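Local coordinates for protein transcriptional regulator (Streptococcus pneumoniae, PDB 2GNP) that probably regulates transcription in response to a sugar or sugar-phosphate effector, which its Rossmann-like putative sugar-binding domain would bind, at residues E175-E180 and E201-L206; A226-D231 and S235-V240. One frame throughout, in Å; residues are numbered along the deposited sequence.

Interaction 1 (E175-E180 and E201-L206); sequences EDDFKE and EVYENL
Glu180 sets its CB over one face of the Tyr203 ring, a CH-pi contact with CB 3.8 Å from the ring centroid and 19° off the normal. The nearest ring atom is CZ, 3.6 Å from Glu180 CB, and the next carbon of the same chain, CG, lies 3.7 Å from Tyr203 OH, so the aliphatic half of the glutamate runs across the phenol end. A bend at chi2 (-58°) then turns the carboxylate back to its own helix, where it joins Lys179 and Asp176 in a salt-bridge network; Lys179 NZ is 3.5 Å from Asp176 OD2, while its pairing with Glu180 is long. Tyr203, at the N-cap position of helix 204-207, reaches helix 175-183 because its CG stands anti to the backbone N (chi1 -176°). Its opposite face lies over the backbone N of Leu206. Near the ring plane, at the edge, comes Asp177 OD1, 4.2 Å from Tyr203 CE1. That carboxylate is already committed: Thr174 N binds OD2 and Arg209 forms a salt bridge to OD1. What joins the two segments is therefore aliphatic-aromatic contact, with the carboxylate of Asp177 held by Thr174 and Arg209, and that of Glu180 only loosely paired with Lys179.

Interaction 2 (A226-D231 and S235-V240); sequences AVAYGD and SSILSV
In the beta-alpha-beta unit of strand 223-227, helix 234-242 and strand 248-252, the turn from strand to helix brings Ile237 against Ala228, just past the end of the first strand. One methyl does the work. CD1 of Ile237 lies 3.6 Å from Ala228 O and 4.1 Å from Ala228 CB, touching both the peptide and the side chain of the same residue. It gets there on an extended arm: CG1 sits beside the backbone N, anti to the carbonyl carbon (chi1 -66°), and chi2 of 168° carries CD1 straight on from the helix. The carbonyl that CD1 brushes is not left without a polar partner, since Thr251 OG1 hydrogen-bonds to Ala228 O. Farther along, water 1 accepts from Ser235 N at 2.8 Å and gives a weak bond to Asp231 O at 3.4 Å, bridging the loop to the start of the helix. Just before Asp231, Gly230 has a positive phi (121°), and at its backbone angles a CB would be jammed against the carbonyl oxygen of Tyr229. Tyr229 points away from the helix 234-242 side and packs on Leu39 and Ile43 of helix 36-54. Ile237 also touches Leu249 and Thr251 of strand 248-252 and Thr255 of helix 253-264, while Ser236, farther round the helix, packs on Ile158 of strand 153-160.

Overall arrangement
The two contacts lie in series along the chain, with centres about 21 Å apart and nearest atoms about 9 Å apart, and they share no helix or strand. Interaction 2 is buried, its centre about 10 Å from the centre of the chain, and ties a strand of the parallel part of the sheet to its crossover helix. Interaction 1 has its centre about 20 Å from it and is only partly buried; it sets helix 175-183 against the N-cap residue and the start of the short helix 204-207, toward the periphery. Their chemistry follows: in interaction 1 a ring and the aliphatic part of a charged side chain meet beside ionic groups, whereas interaction 2 relies on a single isoleucine methyl, with one water linking the backbone of the loop and the helix, weakly on the loop side.

Interaction 1 (E175-E180 and E201-L206)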
ATOM      1  N   GLU A 175      11.145   1.794 -21.306  1.00 29.18           N
ATOM      2  CA  GLU A 175      12.588   1.820 -21.050  1.00 31.02           C
ATOM      3  C   GLU A 175      13.003   3.196 -20.546  1.00 29.96           C
ATOM      4  O   GLU A 175      13.725   3.304 -19.557  1.00 29.97           O
ATOM      5  CB  GLU A 175      13.365   1.475 -22.335  1.00 31.77           C
ATOM      6  CG  GLU A 175      13.322  -0.008 -22.656  1.00 33.08           C
ATOM      7  CD  GLU A 175      14.235  -0.397 -23.813  1.00 34.14           C
ATOM      8  OE1 GLU A 175      13.840  -0.188 -24.996  1.00 35.76           O
ATOM      9  OE2 GLU A 175      15.349  -0.903 -23.532  1.00 37.28           O
ATOM     10  N   ASP A 176      12.559   4.255 -21.223  1.00 29.07           N
ATOM     11  CA  ASP A 176      12.845   5.616 -20.744  1.00 28.98           C
ATOM     12  C   ASP A 176      12.300   6.006 -19.354  1.00 27.63           C
ATOM     13  O   ASP A 176      12.961   6.735 -18.621  1.00 25.48           O
ATOM     14  CB  ASP A 176      12.450   6.656 -21.768  1.00 30.79           C
ATOM     15  CG  ASP A 176      13.589   6.986 -22.714  1.00 36.10           C
ATOM     16  OD1 ASP A 176      13.751   6.248 -23.726  1.00 39.11           O
ATOM     17  OD2 ASP A 176      14.305   7.983 -22.434  1.00 41.04           O
ATOM     18  N   ASP A 177      11.083   5.556 -19.013  1.00 25.59           N
ATOM     19  CA  ASP A 177      10.558   5.707 -17.651  1.00 24.13           C
ATOM     20  C   ASP A 177      11.543   5.151 -16.630  1.00 21.87           C
ATOM     21  O   ASP A 177      11.866   5.818 -15.621  1.00 20.85           O
ATOM     22  CB  ASP A 177       9.231   4.944 -17.500  1.00 24.04           C
ATOM     23  CG  ASP A 177       8.047   5.624 -18.235  1.00 26.25           C
ATOM     24  OD1 ASP A 177       8.046   6.872 -18.376  1.00 26.72           O
ATOM     25  OD2 ASP A 177       7.094   4.895 -18.620  1.00 25.67           O
ATOM     26  N   PHE A 178      11.992   3.922 -16.866  1.00 21.97           N
ATOM     27  CA  PHE A 178      12.929   3.271 -15.920  1.00 22.38           C
ATOM     28  C   PHE A 178      14.214   4.056 -15.804  1.00 23.38           C
ATOM     29  O   PHE A 178      14.735   4.239 -14.702  1.00 22.67           O
ATOM     30  CB  PHE A 178      13.233   1.834 -16.335  1.00 22.16           C
ATOM     31  CG  PHE A 178      12.141   0.861 -16.002  1.00 21.24           C
ATOM     32  CD1 PHE A 178      11.826   0.568 -14.660  1.00 21.82           C
ATOM     33  CD2 PHE A 178      11.440   0.236 -17.014  1.00 22.24           C
ATOM     34  CE1 PHE A 178      10.837  -0.363 -14.354  1.00 20.28           C
ATOM     35  CE2 PHE A 178      10.415  -0.698 -16.719  1.00 21.42           C
ATOM     36  CZ  PHE A 178      10.138  -0.995 -15.381  1.00 18.63           C
ATOM     37  N   LYS A 179      14.732   4.529 -16.937  1.00 23.97           N
ATOM     38  CA  LYS A 179      15.972   5.311 -16.884  1.00 25.42           C
ATOM     39  C   LYS A 179      15.814   6.538 -16.036  1.00 24.11           C
ATOM     40  O   LYS A 179      16.634   6.799 -15.155  1.00 24.80           O
ATOM     41  CB  LYS A 179      16.464   5.692 -18.278  1.00 26.48           C
ATOM     42  CG  LYS A 179      17.304   4.617 -18.972  1.00 28.74           C
ATOM     43  CD  LYS A 179      18.055   5.197 -20.243  1.00 29.37           C
ATOM     44  CE  LYS A 179      17.229   6.177 -21.085  1.00 37.00           C
ATOM     45  NZ  LYS A 179      17.291   7.626 -20.613  1.00 39.17           N
ATOM     46  N   GLU A 180      14.720   7.270 -16.243  1.00 22.31           N
ATOM     47  CA  GLU A 180      14.451   8.487 -15.496  1.00 22.64           C
ATOM     48  C   GLU A 180      14.193   8.206 -14.011  1.00 20.93           C
ATOM     49  O   GLU A 180      14.687   8.931 -13.161  1.00 20.47           O
ATOM     50  CB  GLU A 180      13.282   9.258 -16.103  1.00 23.34           C
ATOM     51  CG  GLU A 180      13.550   9.708 -17.535  1.00 29.46           C
ATOM     52  CD  GLU A 180      14.808  10.598 -17.635  1.00 32.93           C
ATOM     53  OE1 GLU A 180      15.152  11.286 -16.628  1.00 31.76           O
ATOM     54  OE2 GLU A 180      15.416  10.606 -18.731  1.00 35.50           O
ATOM     55  N   GLU A 201       7.768  12.033  -4.369  1.00 21.48           N
ATOM     56  CA  GLU A 201       7.466  11.632  -5.736  1.00 22.29           C
ATOM     57  C   GLU A 201       8.204  12.506  -6.762  1.00 25.02           C
ATOM     58  O   GLU A 201       7.706  13.548  -7.200  1.00 26.79           O
ATOM     59  CB  GLU A 201       5.939  11.631  -5.986  1.00 21.69           C
ATOM     60  CG  GLU A 201       5.516  10.832  -7.219  1.00 20.48           C
ATOM     61  CD  GLU A 201       4.015  10.881  -7.466  1.00 19.39           C
ATOM     62  OE1 GLU A 201       3.349  11.604  -6.688  1.00 19.71           O
ATOM     63  OE2 GLU A 201       3.554  10.224  -8.418  1.00 16.00           O
ATOM     64  N   VAL A 202       9.385  12.056  -7.179  1.00 27.53           N
ATOM     65  CA  VAL A 202      10.324  13.021  -7.800  1.00 28.41           C
ATOM     66  C   VAL A 202      10.113  13.229  -9.300  1.00 27.27           C
ATOM     67  O   VAL A 202      10.181  14.368  -9.780  1.00 28.44           O
ATOM     68  CB  VAL A 202      11.793  12.731  -7.394  1.00 29.38           C
ATOM     69  CG1 VAL A 202      12.090  11.242  -7.576  1.00 30.08           C
ATOM     70  CG2 VAL A 202      12.806  13.698  -8.114  1.00 29.36           C
ATOM     71  N   TYR A 203       9.767  12.158 -10.028  1.00 25.73           N
ATOM     72  CA  TYR A 203       9.622  12.220 -11.477  1.00 23.30           C
ATOM     73  C   TYR A 203       8.203  12.666 -11.944  1.00 22.73           C
ATOM     74  O   TYR A 203       7.264  11.859 -12.158  1.00 21.07           O
ATOM     75  CB  TYR A 203      10.024  10.878 -12.076  1.00 24.74           C
ATOM     76  CG  TYR A 203      10.014  10.814 -13.574  1.00 25.10           C
ATOM     77  CD1 TYR A 203       9.655   9.634 -14.230  1.00 22.89           C
ATOM     78  CD2 TYR A 203      10.397  11.916 -14.351  1.00 27.05           C
ATOM     79  CE1 TYR A 203       9.642   9.548 -15.612  1.00 27.92           C
ATOM     80  CE2 TYR A 203      10.380  11.825 -15.730  1.00 28.79           C
ATOM     81  CZ  TYR A 203       9.999  10.643 -16.344  1.00 25.91           C
ATOM     82  OH  TYR A 203       9.981  10.534 -17.702  1.00 30.01           O
ATOM     83  N   GLU A 204       8.090  13.971 -12.143  1.00 20.73           N
ATOM     84  CA  GLU A 204       6.794  14.620 -12.408  1.00 21.81           C
ATOM     85  C   GLU A 204       6.073  14.150 -13.689  1.00 21.14           C
ATOM     86  O   GLU A 204       4.822  14.039 -13.711  1.00 20.58           O
ATOM     87  CB  GLU A 204       7.023  16.133 -12.460  1.00 22.33           C
ATOM     88  CG  GLU A 204       5.804  16.975 -12.560  1.00 25.60           C
ATOM     89  CD  GLU A 204       6.207  18.435 -12.645  1.00 32.26           C
ATOM     90  OE1 GLU A 204       6.245  18.962 -13.771  1.00 34.93           O
ATOM     91  OE2 GLU A 204       6.555  19.003 -11.590  1.00 37.01           O
ATOM     92  N   ASN A 205       6.816  13.899 -14.764  1.00 21.11           N
ATOM     93  CA  ASN A 205       6.228  13.374 -15.989  1.00 21.91           C
ATOM     94  C   ASN A 205       5.391  12.088 -15.805  1.00 20.49           C
ATOM     95  O   ASN A 205       4.289  11.942 -16.364  1.00 22.03           O
ATOM     96  CB  ASN A 205       7.297  13.162 -17.071  1.00 22.74           C
ATOM     97  CG  ASN A 205       6.703  12.731 -18.416  1.00 25.56           C
ATOM     98  OD1 ASN A 205       6.400  11.561 -18.654  1.00 27.48           O
ATOM     99  ND2 ASN A 205       6.564  13.695 -19.329  1.00 32.56           N
ATOM    100  N   LEU A 206       5.923  11.143 -15.053  1.00 18.09           N
ATOM    101  CA  LEU A 206       5.143   9.903 -14.813  1.00 17.32           C
ATOM    102  C   LEU A 206       4.028  10.192 -13.790  1.00 15.82           C
ATOM    103  O   LEU A 206       2.901   9.691 -13.942  1.00 16.58           O
ATOM    104  CB  LEU A 206       6.081   8.796 -14.351  1.00 17.79           C
ATOM    105  CG  LEU A 206       5.442   7.434 -14.014  1.00 16.04           C
ATOM    106  CD1 LEU A 206       4.734   6.885 -15.246  1.00 15.96           C
ATOM    107  CD2 LEU A 206       6.527   6.475 -13.454  1.00 17.64           C
TER

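Interaction 2 (A226-D231 and S235-V240)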
ATOM      1  N   ALA A 226      -0.503   0.081   5.891  1.00 12.95           N
ATOM      2  CA  ALA A 226       0.372  -0.594   4.956  1.00 13.73           C
ATOM      3  C   ALA A 226       0.837  -1.909   5.579  1.00 13.87           C
ATOM      4  O   ALA A 226       1.207  -1.920   6.746  1.00 14.15           O
ATOM      5  CB  ALA A 226       1.587   0.296   4.616  1.00 14.83           C
ATOM      6  N   VAL A 227       0.823  -2.991   4.795  1.00 13.65           N
ATOM      7  CA  VAL A 227       1.398  -4.251   5.244  1.00 13.06           C
ATOM      8  C   VAL A 227       2.566  -4.588   4.333  1.00 14.30           C
ATOM      9  O   VAL A 227       2.388  -4.700   3.080  1.00 14.16           O
ATOM     10  CB  VAL A 227       0.321  -5.375   5.169  1.00 14.07           C
ATOM     11  CG1 VAL A 227       0.905  -6.677   5.731  1.00 14.76           C
ATOM     12  CG2 VAL A 227      -0.926  -4.950   5.923  1.00 15.60           C
ATOM     13  N   ALA A 228       3.769  -4.682   4.908  1.00 13.31           N
ATOM     14  CA  ALA A 228       4.955  -4.770   4.038  1.00 15.89           C
ATOM     15  C   ALA A 228       6.155  -5.272   4.837  1.00 15.72           C
ATOM     16  O   ALA A 228       6.406  -4.786   5.949  1.00 14.39           O
ATOM     17  CB  ALA A 228       5.265  -3.354   3.413  1.00 15.74           C
ATOM     18  N   TYR A 229       6.872  -6.249   4.266  1.00 15.32           N
ATOM     19  CA  TYR A 229       8.050  -6.764   4.948  1.00 16.43           C
ATOM     20  C   TYR A 229       9.028  -7.360   3.945  1.00 17.05           C
ATOM     21  O   TYR A 229       8.681  -7.584   2.776  1.00 17.52           O
ATOM     22  CB  TYR A 229       7.657  -7.775   6.001  1.00 18.77           C
ATOM     23  CG  TYR A 229       7.133  -9.068   5.439  1.00 18.74           C
ATOM     24  CD1 TYR A 229       5.802  -9.174   5.005  1.00 20.61           C
ATOM     25  CD2 TYR A 229       7.972 -10.187   5.335  1.00 22.76           C
ATOM     26  CE1 TYR A 229       5.302 -10.388   4.473  1.00 21.05           C
ATOM     27  CE2 TYR A 229       7.493 -11.393   4.809  1.00 23.62           C
ATOM     28  CZ  TYR A 229       6.157 -11.482   4.386  1.00 22.33           C
ATOM     29  OH  TYR A 229       5.696 -12.691   3.842  1.00 24.65           O
ATOM     30  N   GLY A 230      10.239  -7.601   4.421  1.00 16.95           N
ATOM     31  CA  GLY A 230      11.266  -8.311   3.640  1.00 18.12           C
ATOM     32  C   GLY A 230      12.479  -7.453   3.477  1.00 18.18           C
ATOM     33  O   GLY A 230      12.380  -6.221   3.448  1.00 17.64           O
ATOM     34  N   ASP A 231      13.641  -8.085   3.338  1.00 17.07           N
ATOM     35  CA  ASP A 231      14.862  -7.287   3.207  1.00 19.39           C
ATOM     36  C   ASP A 231      14.851  -6.311   2.012  1.00 18.46           C
ATOM     37  O   ASP A 231      15.441  -5.239   2.101  1.00 20.07           O
ATOM     38  CB  ASP A 231      16.101  -8.193   3.087  1.00 20.70           C
ATOM     39  CG  ASP A 231      16.397  -8.958   4.346  1.00 25.20           C
ATOM     40  OD1 ASP A 231      17.273  -9.853   4.226  1.00 32.24           O
ATOM     41  OD2 ASP A 231      15.828  -8.687   5.449  1.00 25.38           O
ATOM     42  N   SER A 235      14.432  -0.054   2.329  1.00 15.75           N
ATOM     43  CA  SER A 235      14.568   1.350   1.877  1.00 15.73           C
ATOM     44  C   SER A 235      13.187   1.978   1.600  1.00 15.88           C
ATOM     45  O   SER A 235      12.927   3.117   2.002  1.00 14.38           O
ATOM     46  CB  SER A 235      15.440   1.450   0.633  1.00 16.41           C
ATOM     47  OG  SER A 235      16.799   1.003   0.933  1.00 18.94           O
ATOM     48  N   SER A 236      12.298   1.185   0.999  1.00 15.26           N
ATOM     49  CA  SER A 236      10.947   1.670   0.661  1.00 16.48           C
ATOM     50  C   SER A 236      10.142   2.002   1.924  1.00 15.11           C
ATOM     51  O   SER A 236       9.474   3.065   2.029  1.00 13.68           O
ATOM     52  CB  SER A 236      10.162   0.667  -0.194  1.00 16.81           C
ATOM     53  OG  SER A 236      10.946   0.249  -1.293  1.00 22.45           O
ATOM     54  N   ILE A 237      10.203   1.114   2.907  1.00 13.62           N
ATOM     55  CA  ILE A 237       9.486   1.346   4.149  1.00 13.82           C
ATOM     56  C   ILE A 237      10.054   2.571   4.872  1.00 13.68           C
ATOM     57  O   ILE A 237       9.307   3.424   5.369  1.00 14.04           O
ATOM     58  CB  ILE A 237       9.510   0.057   5.037  1.00 12.61           C
ATOM     59  CG1 ILE A 237       8.694  -1.093   4.342  1.00 13.40           C
ATOM     60  CG2 ILE A 237       8.948   0.353   6.398  1.00 12.13           C
ATOM     61  CD1 ILE A 237       8.926  -2.429   4.998  1.00 16.38           C
ATOM     62  N   LEU A 238      11.375   2.715   4.847  1.00 12.91           N
ATOM     63  CA  LEU A 238      11.959   3.872   5.529  1.00 11.94           C
ATOM     64  C   LEU A 238      11.464   5.183   4.857  1.00 12.52           C
ATOM     65  O   LEU A 238      11.137   6.170   5.532  1.00 13.94           O
ATOM     66  CB  LEU A 238      13.469   3.743   5.452  1.00 11.89           C
ATOM     67  CG  LEU A 238      14.274   4.931   6.039  1.00 14.14           C
ATOM     68  CD1 LEU A 238      13.909   5.201   7.518  1.00 16.36           C
ATOM     69  CD2 LEU A 238      15.740   4.602   5.862  1.00 14.78           C
ATOM     70  N   SER A 239      11.344   5.159   3.535  1.00 12.64           N
ATOM     71  CA  SER A 239      10.850   6.348   2.766  1.00 13.30           C
ATOM     72  C   SER A 239       9.438   6.710   3.197  1.00 13.55           C
ATOM     73  O   SER A 239       9.115   7.859   3.525  1.00 13.17           O
ATOM     74  CB  SER A 239      10.813   6.108   1.275  1.00 16.00           C
ATOM     75  OG  SER A 239      12.097   5.913   0.724  1.00 19.42           O
ATOM     76  N   VAL A 240       8.594   5.683   3.227  1.00 12.14           N
ATOM     77  CA  VAL A 240       7.176   5.865   3.611  1.00 13.11           C
ATOM     78  C   VAL A 240       7.079   6.404   5.039  1.00 12.79           C
ATOM     79  O   VAL A 240       6.264   7.307   5.322  1.00 12.71           O
ATOM     80  CB  VAL A 240       6.493   4.474   3.456  1.00 12.44           C
ATOM     81  CG1 VAL A 240       5.184   4.505   4.115  1.00 13.00           C
ATOM     82  CG2 VAL A 240       6.388   4.142   1.908  1.00 11.31           C
TER
HETATM   83  O   HOH W   1      15.893  -2.054   0.960  1.00 31.67           O